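Local coordinates for voltage-sensor containing phosphatase (Ciona intestinalis, PDB 3V0D), which probably dephosphorylates membrane phosphoinositides under the control of a voltage sensor, through a cytosolic region that pairs a PTEN-like phosphatase with a C2 domain, at residues Ile69-Glu75 against Val87-Asp93. The protein carries 1 engineered substitution. Residues are numbered along the deposited sequence; the frame is centred on the assembly and turned at random. Where two conformers were deposited one is given.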
loop_
_atom_site.group_PDB
_atom_site.type_symbol
_atom_site.label_atom_id
_atom_site.label_comp_id
_atom_site.label_asym_id
_atom_site.label_seq_id
_atom_site.Cartn_x
_atom_site.Cartn_y
_atom_site.Cartn_z
ATOM N N ILE A 69 -17.240 -3.330 10.580
ATOM C CA ILE A 69 -16.103 -4.139 10.112
ATOM C C ILE A 69 -15.693 -3.670 8.732
ATOM O O ILE A 69 -16.550 -3.489 7.864
ATOM C CB ILE A 69 -16.512 -5.632 10.023
ATOM C CG1 ILE A 69 -17.224 -6.126 11.301
ATOM C CG2 ILE A 69 -15.295 -6.500 9.647
ATOM C CD1 ILE A 69 -16.392 -6.035 12.560
ATOM N N TYR A 70 -14.381 -3.524 8.524
ATOM C CA TYR A 70 -13.836 -3.178 7.215
ATOM C C TYR A 70 -12.974 -4.320 6.714
ATOM O O TYR A 70 -11.963 -4.668 7.350
ATOM C CB TYR A 70 -13.012 -1.880 7.318
ATOM C CG TYR A 70 -13.855 -0.689 7.687
ATOM C CD1 TYR A 70 -14.102 -0.361 9.004
ATOM C CD2 TYR A 70 -14.470 0.079 6.691
ATOM C CE1 TYR A 70 -14.906 0.726 9.351
ATOM C CE2 TYR A 70 -15.294 1.166 7.019
ATOM C CZ TYR A 70 -15.503 1.465 8.353
ATOM O OH TYR A 70 -16.280 2.538 8.718
ATOM N N ASN A 71 -13.388 -4.900 5.588
ATOM C CA ASN A 71 -12.635 -5.960 4.923
ATOM C C ASN A 71 -11.845 -5.323 3.794
ATOM O O ASN A 71 -12.440 -4.858 2.814
ATOM C CB ASN A 71 -13.595 -7.025 4.382
ATOM C CG ASN A 71 -12.887 -8.057 3.543
ATOM O OD1 ASN A 71 -11.663 -8.092 3.467
ATOM N ND2 ASN A 71 -13.647 -8.908 2.888
ATOM N N LEU A 72 -10.519 -5.303 3.930
ATOM C CA LEU A 72 -9.633 -4.627 2.973
ATOM C C LEU A 72 -9.119 -5.566 1.882
ATOM O O LEU A 72 -8.251 -5.182 1.101
ATOM C CB LEU A 72 -8.478 -3.985 3.695
ATOM C CG LEU A 72 -8.731 -2.645 4.366
ATOM C CD1 LEU A 72 -10.048 -2.546 5.108
ATOM C CD2 LEU A 72 -7.559 -2.255 5.200
ATOM N N CYS A 73 -9.638 -6.792 1.806
ATOM C CA CYS A 73 -9.075 -7.772 0.862
ATOM C C CYS A 73 -9.821 -7.772 -0.450
ATOM O O CYS A 73 -11.002 -8.139 -0.514
ATOM C CB CYS A 73 -9.171 -9.182 1.439
ATOM S SG CYS A 73 -8.307 -9.400 2.992
ATOM N N SER A 74 -9.130 -7.460 -1.544
ATOM C CA SER A 74 -9.739 -7.663 -2.848
ATOM C C SER A 74 -9.957 -9.153 -3.114
ATOM O O SER A 74 -10.820 -9.516 -3.909
ATOM C CB SER A 74 -8.890 -7.073 -3.960
ATOM O OG SER A 74 -7.672 -7.799 -4.029
ATOM N N GLU A 75 -9.173 -10.016 -2.477
ATOM C CA GLU A 75 -9.119 -11.415 -2.886
ATOM C C GLU A 75 -10.288 -12.237 -2.363
ATOM O O GLU A 75 -10.542 -13.298 -2.929
ATOM C CB GLU A 75 -7.817 -12.033 -2.374
ATOM C CG GLU A 75 -6.564 -11.384 -2.955
ATOM C CD GLU A 75 -6.021 -10.179 -2.171
ATOM O OE1 GLU A 75 -4.902 -9.736 -2.506
ATOM O OE2 GLU A 75 -6.684 -9.691 -1.240
ATOM N N VAL A 87 -20.584 -4.693 7.449
ATOM C CA VAL A 87 -19.275 -4.861 6.813
ATOM C C VAL A 87 -19.183 -3.921 5.625
ATOM O O VAL A 87 -20.126 -3.793 4.861
ATOM C CB VAL A 87 -19.052 -6.318 6.362
ATOM C CG1 VAL A 87 -17.629 -6.505 5.788
ATOM C CG2 VAL A 87 -19.305 -7.287 7.493
ATOM N N TYR A 88 -18.021 -3.288 5.496
ATOM C CA TYR A 88 -17.697 -2.394 4.386
ATOM C C TYR A 88 -16.442 -2.941 3.711
ATOM O O TYR A 88 -15.441 -3.177 4.383
ATOM C CB TYR A 88 -17.484 -0.999 4.959
ATOM C CG TYR A 88 -17.159 0.093 3.962
ATOM C CD1 TYR A 88 -18.118 1.047 3.632
ATOM C CD2 TYR A 88 -15.890 0.231 3.409
ATOM C CE1 TYR A 88 -17.820 2.088 2.767
ATOM C CE2 TYR A 88 -15.587 1.276 2.541
ATOM C CZ TYR A 88 -16.550 2.194 2.228
ATOM O OH TYR A 88 -16.286 3.218 1.370
ATOM N N ARG A 89 -16.478 -3.129 2.404
ATOM C CA ARG A 89 -15.321 -3.669 1.681
ATOM C C ARG A 89 -14.525 -2.578 0.990
ATOM O O ARG A 89 -15.077 -1.692 0.333
ATOM C CB ARG A 89 -15.779 -4.705 0.624
ATOM C CG ARG A 89 -16.213 -6.081 1.198
ATOM C CD ARG A 89 -16.315 -7.193 0.177
ATOM N NE ARG A 89 -14.998 -7.629 -0.320
ATOM C CZ ARG A 89 -14.816 -8.625 -1.205
ATOM N NH1 ARG A 89 -15.861 -9.290 -1.690
ATOM N NH2 ARG A 89 -13.595 -8.976 -1.638
ATOM N N VAL A 90 -13.206 -2.651 1.137
ATOM C CA VAL A 90 -12.265 -1.818 0.389
ATOM C C VAL A 90 -11.409 -2.796 -0.420
ATOM O O VAL A 90 -10.743 -3.655 0.164
ATOM C CB VAL A 90 -11.359 -0.947 1.324
ATOM C CG1 VAL A 90 -10.588 0.056 0.496
ATOM C CG2 VAL A 90 -12.171 -0.236 2.404
ATOM N N MET A 91 -11.444 -2.702 -1.747
ATOM C CA MET A 91 -10.818 -3.729 -2.581
ATOM C C MET A 91 -9.342 -3.402 -2.778
ATOM O O MET A 91 -8.995 -2.665 -3.689
ATOM C CB MET A 91 -11.560 -3.828 -3.914
ATOM C CG MET A 91 -13.025 -4.211 -3.730
ATOM S SD MET A 91 -13.279 -5.887 -3.116
ATOM C CE MET A 91 -13.131 -6.833 -4.628
ATOM N N ILE A 92 -8.491 -3.885 -1.897
ATOM C CA ILE A 92 -7.046 -3.619 -1.975
ATOM C C ILE A 92 -6.344 -4.955 -2.206
ATOM O O ILE A 92 -6.573 -5.923 -1.480
ATOM C CB ILE A 92 -6.512 -2.965 -0.687
ATOM C CG1 ILE A 92 -7.366 -1.739 -0.287
ATOM C CG2 ILE A 92 -5.054 -2.563 -0.910
ATOM C CD1 ILE A 92 -7.009 -1.202 1.079
ATOM N N ASP A 93 -5.468 -5.024 -3.216
ATOM C CA ASP A 93 -4.662 -6.226 -3.397
ATOM C C ASP A 93 -3.588 -6.305 -2.314
ATOM O O ASP A 93 -3.025 -5.280 -1.897
ATOM C CB ASP A 93 -3.969 -6.203 -4.754
ATOM C CG ASP A 93 -4.905 -6.274 -5.926
ATOM O OD1 ASP A 93 -6.103 -6.576 -5.787
ATOM O OD2 ASP A 93 -4.394 -6.044 -7.051
HETATM O O HOH W 1 -12.749 -6.244 0.444
#
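Two parallel strands of the central phosphatase sheet, 67-73 and 87-92, pair here in register until a beta bulge between N71 and C73 shifts the alignment by one residue. Before it, Y88 N hydrogen-bonds to I69 O, N71 N to Y88 O (2.9 Å) and V90 N to N71 O. At the bulge I92 N donates to L72 O at 3.3 Å, from above the carbonyl plane; past it S74 N donates to I92 O. N71 OD1 accepts from C73 N (2.9 Å), an Asx turn at the point where the register slips. R89 lies beside N71, guanidinium and amide planes 4° apart; the bend at chi3 (71°) brings NH2 to C73 O at 2.9 Å, nearly in the guanidinium plane. Water 1 accepts from R89 NE and sits within hydrogen-bonding distance of N71 O and C73 O. On the other face, Y88 CD2 meets the edge of the Y70 ring at CD2 (3.6 Å), the ring planes inclined at 56°; Y70 OH hydrogen-bonds to D109 and Y88 OH to K105. L72 CG packs on I92 CD1 (4.0 Å), with L136 of helix 131-143 against both residues. At the strand ends S74 OG donates to the anti lone pair of D93 OD1 (2.7 Å), which also salt-bridges R231. Such parallel pairing belongs to the alpha/beta core of PTEN-like, cysteine-dependent phosphatases.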